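Local structure of dendroaspis polylepis MT9 (Dendroaspis polylepis, 6R5M) at residues Thr1-Lys9 against Ile13-Met25. The protein antagonizes the type 2 muscarinic acetylcholine receptor, and as a mamba-venom toxin of the three-finger family reverses agonist-induced relaxation of arteries. Residues are numbered along the deposited sequence; the frame is centred on the assembly and turned at random.
Sequences TICHIQISK and ILKTCEENSCYKM. With PGO (S-1,2-propanediol), chain F.
C3 and K15 form the hydrogen-bonded pair at the middle of a short antiparallel hairpin, the first finger of this three-finger toxin: C3 N reaches K15 O at 2.9 Å, almost straight at 171°, and K15 N returns to C3 O. I2 with T16 and H4 with L14 are the non-hydrogen-bonded pairs around it, and strands 2-4 and 14-16 run at 153° to one another. The ladder goes on through I5 N to I13 O and, at the other end, C17 N to T1 O, while the terminal nitrogen of T1 donates to the carbonyls of both C17 and E19.

I2, H4, L14 and T16 share one face. One methyl of the branched leucine L14, CD2, lies over the H4 ring in a CH-pi contact, 3.7 Å from the centroid and displaced toward ND1, while CB, nearer the backbone, meets I2 CG2. Beta-branched I2 thereby serves two neighbours, its CG1 lying by T16 OG1. A water at the ring edge is shared by ND1 and I13 O. On the face of C3 and K15, I5 CG1 presses unusually tightly on K15 CB (3.3 Å); the aliphatic part of the lysine covers I5, and its extended chain carries the charged end away. The small hydroxyl of T1 stands beside its own backbone N (chi1 -52°) and donates to N20 O at 2.7 Å from above the carbonyl plane, leaving CG2 against C22 SG.

C3 is buried, its compact side chain disulfide-bonded to C22 with SG 3.4 Å from C17 SG. Within the cysteine core of the fold, C3-C22 ties the hairpin to strand 22-27, and C17-C36 ties the turn that follows the hairpin to strand 30-36; H4 N and I2 N hydrogen-bond the side chains of N56 and D53, respectively, in the C-terminal loop.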
loop_
_atom_site.group_PDB
_atom_site.type_symbol
_atom_site.label_atom_id
_atom_site.label_comp_id
_atom_site.label_asym_id
_atom_site.label_seq_id
_atom_site.Cartn_x
_atom_site.Cartn_y
_atom_site.Cartn_z
ATOM N N THR A 1 6.502 6.100 8.649
ATOM C CA THR A 1 5.101 5.735 8.815
ATOM C C THR A 1 4.955 4.206 8.838
ATOM O O THR A 1 5.662 3.513 8.116
ATOM C CB THR A 1 4.248 6.434 7.730
ATOM O OG1 THR A 1 4.542 7.829 7.753
ATOM C CG2 THR A 1 2.745 6.260 7.941
ATOM N N ILE A 2 4.069 3.684 9.695
ATOM C CA ILE A 2 3.803 2.243 9.765
ATOM C C ILE A 2 2.752 1.923 8.694
ATOM O O ILE A 2 1.662 2.488 8.720
ATOM C CB ILE A 2 3.389 1.787 11.199
ATOM C CG1 ILE A 2 4.568 1.986 12.200
ATOM C CG2 ILE A 2 2.889 0.322 11.200
ATOM C CD1 ILE A 2 4.173 2.109 13.664
ATOM N N CYS A 3 3.089 1.042 7.743
ATOM C CA CYS A 3 2.205 0.686 6.630
ATOM C C CYS A 3 1.892 -0.797 6.592
ATOM O O CYS A 3 2.782 -1.622 6.837
ATOM C CB CYS A 3 2.801 1.141 5.294
ATOM S SG CYS A 3 3.308 2.881 5.225
ATOM N N HIS A 4 0.654 -1.138 6.161
ATOM C CA HIS A 4 0.238 -2.528 5.899
ATOM C C HIS A 4 1.062 -2.998 4.687
ATOM O O HIS A 4 1.269 -2.218 3.750
ATOM C CB HIS A 4 -1.267 -2.605 5.548
ATOM C CG HIS A 4 -2.201 -2.386 6.702
ATOM N ND1 HIS A 4 -2.505 -3.412 7.596
ATOM C CD2 HIS A 4 -2.931 -1.292 7.032
ATOM C CE1 HIS A 4 -3.366 -2.889 8.463
ATOM N NE2 HIS A 4 -3.660 -1.624 8.156
ATOM N N ILE A 5 1.619 -4.224 4.757
ATOM C CA ILE A 5 2.406 -4.792 3.662
ATOM C C ILE A 5 1.678 -5.982 3.112
ATOM O O ILE A 5 1.177 -6.805 3.871
ATOM C CB ILE A 5 3.880 -5.148 4.047
ATOM C CG1 ILE A 5 4.645 -3.913 4.576
ATOM C CG2 ILE A 5 4.649 -5.824 2.885
ATOM C CD1 ILE A 5 5.132 -2.857 3.553
ATOM N N GLN A 6 1.657 -6.092 1.785
ATOM C CA GLN A 6 1.040 -7.225 1.107
ATOM C C GLN A 6 2.037 -8.377 0.938
ATOM O O GLN A 6 3.110 -8.196 0.369
ATOM C CB GLN A 6 0.463 -6.785 -0.250
ATOM C CG GLN A 6 -0.472 -7.814 -0.887
ATOM C CD GLN A 6 -1.831 -7.946 -0.214
ATOM O OE1 GLN A 6 -2.245 -7.136 0.626
ATOM N NE2 GLN A 6 -2.563 -8.984 -0.586
ATOM N N ILE A 7 1.690 -9.544 1.502
ATOM C CA ILE A 7 2.438 -10.807 1.447
ATOM C C ILE A 7 1.400 -11.896 1.137
ATOM O O ILE A 7 0.407 -12.003 1.861
ATOM C CB ILE A 7 3.214 -11.115 2.764
ATOM C CG1 ILE A 7 4.178 -9.958 3.146
ATOM C CG2 ILE A 7 3.986 -12.452 2.645
ATOM C CD1 ILE A 7 4.823 -10.050 4.533
ATOM N N SER A 8 1.618 -12.682 0.063
ATOM C CA SER A 8 0.706 -13.760 -0.352
ATOM C C SER A 8 0.444 -14.769 0.767
ATOM O O SER A 8 1.389 -15.249 1.398
ATOM C CB SER A 8 1.236 -14.485 -1.584
ATOM O OG SER A 8 1.474 -13.590 -2.656
ATOM N N LYS A 9 -0.855 -15.037 1.032
ATOM C CA LYS A 9 -1.370 -15.959 2.051
ATOM C C LYS A 9 -0.928 -15.599 3.506
ATOM O O LYS A 9 -1.017 -16.445 4.403
ATOM C CB LYS A 9 -1.037 -17.425 1.695
ATOM C CG LYS A 9 -1.757 -17.943 0.444
ATOM C CD LYS A 9 -1.658 -19.461 0.317
ATOM C CE LYS A 9 -2.684 -20.023 -0.642
ATOM N NZ LYS A 9 -2.530 -21.493 -0.829
ATOM N N ILE A 13 0.651 -8.237 8.387
ATOM C CA ILE A 13 2.043 -7.781 8.443
ATOM C C ILE A 13 2.138 -6.280 8.178
ATOM O O ILE A 13 1.570 -5.782 7.200
ATOM C CB ILE A 13 2.999 -8.625 7.543
ATOM C CG1 ILE A 13 2.906 -10.152 7.845
ATOM C CG2 ILE A 13 4.459 -8.117 7.599
ATOM C CD1 ILE A 13 3.123 -10.637 9.312
ATOM N N LEU A 14 2.857 -5.568 9.062
ATOM C CA LEU A 14 3.099 -4.132 8.947
ATOM C C LEU A 14 4.613 -3.860 8.874
ATOM O O LEU A 14 5.401 -4.624 9.424
ATOM C CB LEU A 14 2.496 -3.355 10.135
ATOM C CG LEU A 14 1.064 -3.669 10.561
ATOM C CD1 LEU A 14 0.811 -3.219 11.999
ATOM C CD2 LEU A 14 0.090 -2.998 9.680
ATOM N N LYS A 15 5.010 -2.775 8.200
ATOM C CA LYS A 15 6.412 -2.365 8.081
ATOM C C LYS A 15 6.567 -0.917 8.516
ATOM O O LYS A 15 5.759 -0.068 8.126
ATOM C CB LYS A 15 6.904 -2.566 6.634
ATOM C CG LYS A 15 8.321 -2.101 6.328
ATOM C CD LYS A 15 8.761 -2.506 4.928
ATOM C CE LYS A 15 10.110 -1.915 4.590
ATOM N NZ LYS A 15 10.502 -2.194 3.185
ATOM N N THR A 16 7.600 -0.641 9.329
ATOM C CA THR A 16 7.944 0.714 9.763
ATOM C C THR A 16 8.748 1.317 8.596
ATOM O O THR A 16 9.914 0.953 8.383
ATOM C CB THR A 16 8.693 0.684 11.110
ATOM O OG1 THR A 16 7.948 -0.103 12.044
ATOM C CG2 THR A 16 8.934 2.076 11.682
ATOM N N CYS A 17 8.087 2.172 7.800
ATOM C CA CYS A 17 8.676 2.808 6.612
ATOM C C CYS A 17 9.431 4.077 6.952
ATOM O O CYS A 17 9.006 4.833 7.832
ATOM C CB CYS A 17 7.615 3.085 5.547
ATOM S SG CYS A 17 6.461 1.720 5.257
ATOM N N GLU A 18 10.519 4.340 6.193
ATOM C CA GLU A 18 11.310 5.568 6.266
ATOM C C GLU A 18 10.487 6.675 5.603
ATOM O O GLU A 18 10.599 7.840 5.986
ATOM C CB GLU A 18 12.636 5.397 5.508
ATOM C CG GLU A 18 13.734 4.732 6.322
ATOM C CD GLU A 18 14.875 4.211 5.473
ATOM O OE1 GLU A 18 15.685 5.037 4.993
ATOM O OE2 GLU A 18 14.957 2.975 5.281
ATOM N N GLU A 19 9.655 6.289 4.602
ATOM C CA GLU A 19 8.752 7.169 3.856
ATOM C C GLU A 19 7.611 7.643 4.748
ATOM O O GLU A 19 7.179 6.926 5.650
ATOM C CB GLU A 19 8.152 6.457 2.621
ATOM C CG GLU A 19 9.159 6.019 1.567
ATOM C CD GLU A 19 9.697 4.605 1.713
ATOM O OE1 GLU A 19 9.565 4.010 2.807
ATOM O OE2 GLU A 19 10.263 4.089 0.725
ATOM N N ASN A 20 7.099 8.842 4.449
ATOM C CA ASN A 20 5.977 9.453 5.137
ATOM C C ASN A 20 4.641 8.853 4.662
ATOM O O ASN A 20 3.656 8.892 5.403
ATOM C CB ASN A 20 5.996 10.951 4.889
ATOM C CG ASN A 20 5.083 11.728 5.778
ATOM O OD1 ASN A 20 5.023 11.544 7.004
ATOM N ND2 ASN A 20 4.377 12.646 5.169
ATOM N N SER A 21 4.613 8.265 3.447
ATOM C CA SER A 21 3.399 7.700 2.864
ATOM C C SER A 21 3.324 6.170 2.806
ATOM O O SER A 21 4.334 5.467 2.868
ATOM C CB SER A 21 3.152 8.268 1.468
ATOM O OG SER A 21 3.147 9.685 1.440
ATOM N N CYS A 22 2.088 5.685 2.709
ATOM C CA CYS A 22 1.689 4.290 2.532
ATOM C C CYS A 22 0.895 4.266 1.235
ATOM O O CYS A 22 0.329 5.293 0.835
ATOM C CB CYS A 22 0.820 3.802 3.689
ATOM S SG CYS A 22 1.571 3.929 5.329
ATOM N N TYR A 23 0.799 3.097 0.606
ATOM C CA TYR A 23 0.015 2.951 -0.613
ATOM C C TYR A 23 -0.732 1.639 -0.679
ATOM O O TYR A 23 -0.347 0.658 -0.039
ATOM C CB TYR A 23 0.891 3.123 -1.871
ATOM C CG TYR A 23 1.708 1.898 -2.226
ATOM C CD1 TYR A 23 2.988 1.715 -1.709
ATOM C CD2 TYR A 23 1.202 0.918 -3.079
ATOM C CE1 TYR A 23 3.743 0.589 -2.033
ATOM C CE2 TYR A 23 1.935 -0.227 -3.379
ATOM C CZ TYR A 23 3.208 -0.384 -2.859
ATOM O OH TYR A 23 3.940 -1.506 -3.167
ATOM N N LYS A 24 -1.753 1.610 -1.518
ATOM C CA LYS A 24 -2.519 0.436 -1.863
ATOM C C LYS A 24 -2.700 0.522 -3.362
ATOM O O LYS A 24 -3.279 1.496 -3.864
ATOM C CB LYS A 24 -3.858 0.386 -1.114
ATOM C CG LYS A 24 -4.631 -0.915 -1.344
ATOM C CD LYS A 24 -5.669 -1.170 -0.253
ATOM C CE LYS A 24 -6.997 -0.556 -0.585
ATOM N NZ LYS A 24 -8.041 -1.037 0.353
ATOM N N MET A 25 -2.167 -0.466 -4.074
ATOM C CA MET A 25 -2.235 -0.529 -5.526
ATOM C C MET A 25 -3.171 -1.643 -5.962
ATOM O O MET A 25 -3.050 -2.776 -5.476
ATOM C CB MET A 25 -0.832 -0.692 -6.126
ATOM C CG MET A 25 -0.795 -0.412 -7.627
ATOM S SD MET A 25 0.873 -0.481 -8.299
ATOM C CE MET A 25 1.356 1.204 -8.084
HETATM C C1 PGO F . 6.866 8.958 0.193
HETATM C C2 PGO F . 7.252 10.359 0.616
HETATM C C3 PGO F . 8.275 10.344 1.713
HETATM O O1 PGO F . 7.585 8.547 -0.967
HETATM O O2 PGO F . 6.093 11.063 1.044
HETATM O O HOH W 1 7.003 9.348 8.407
HETATM O O HOH W 2 -1.266 -5.981 7.122
HETATM O O HOH W 3 0.017 -8.602 5.551
#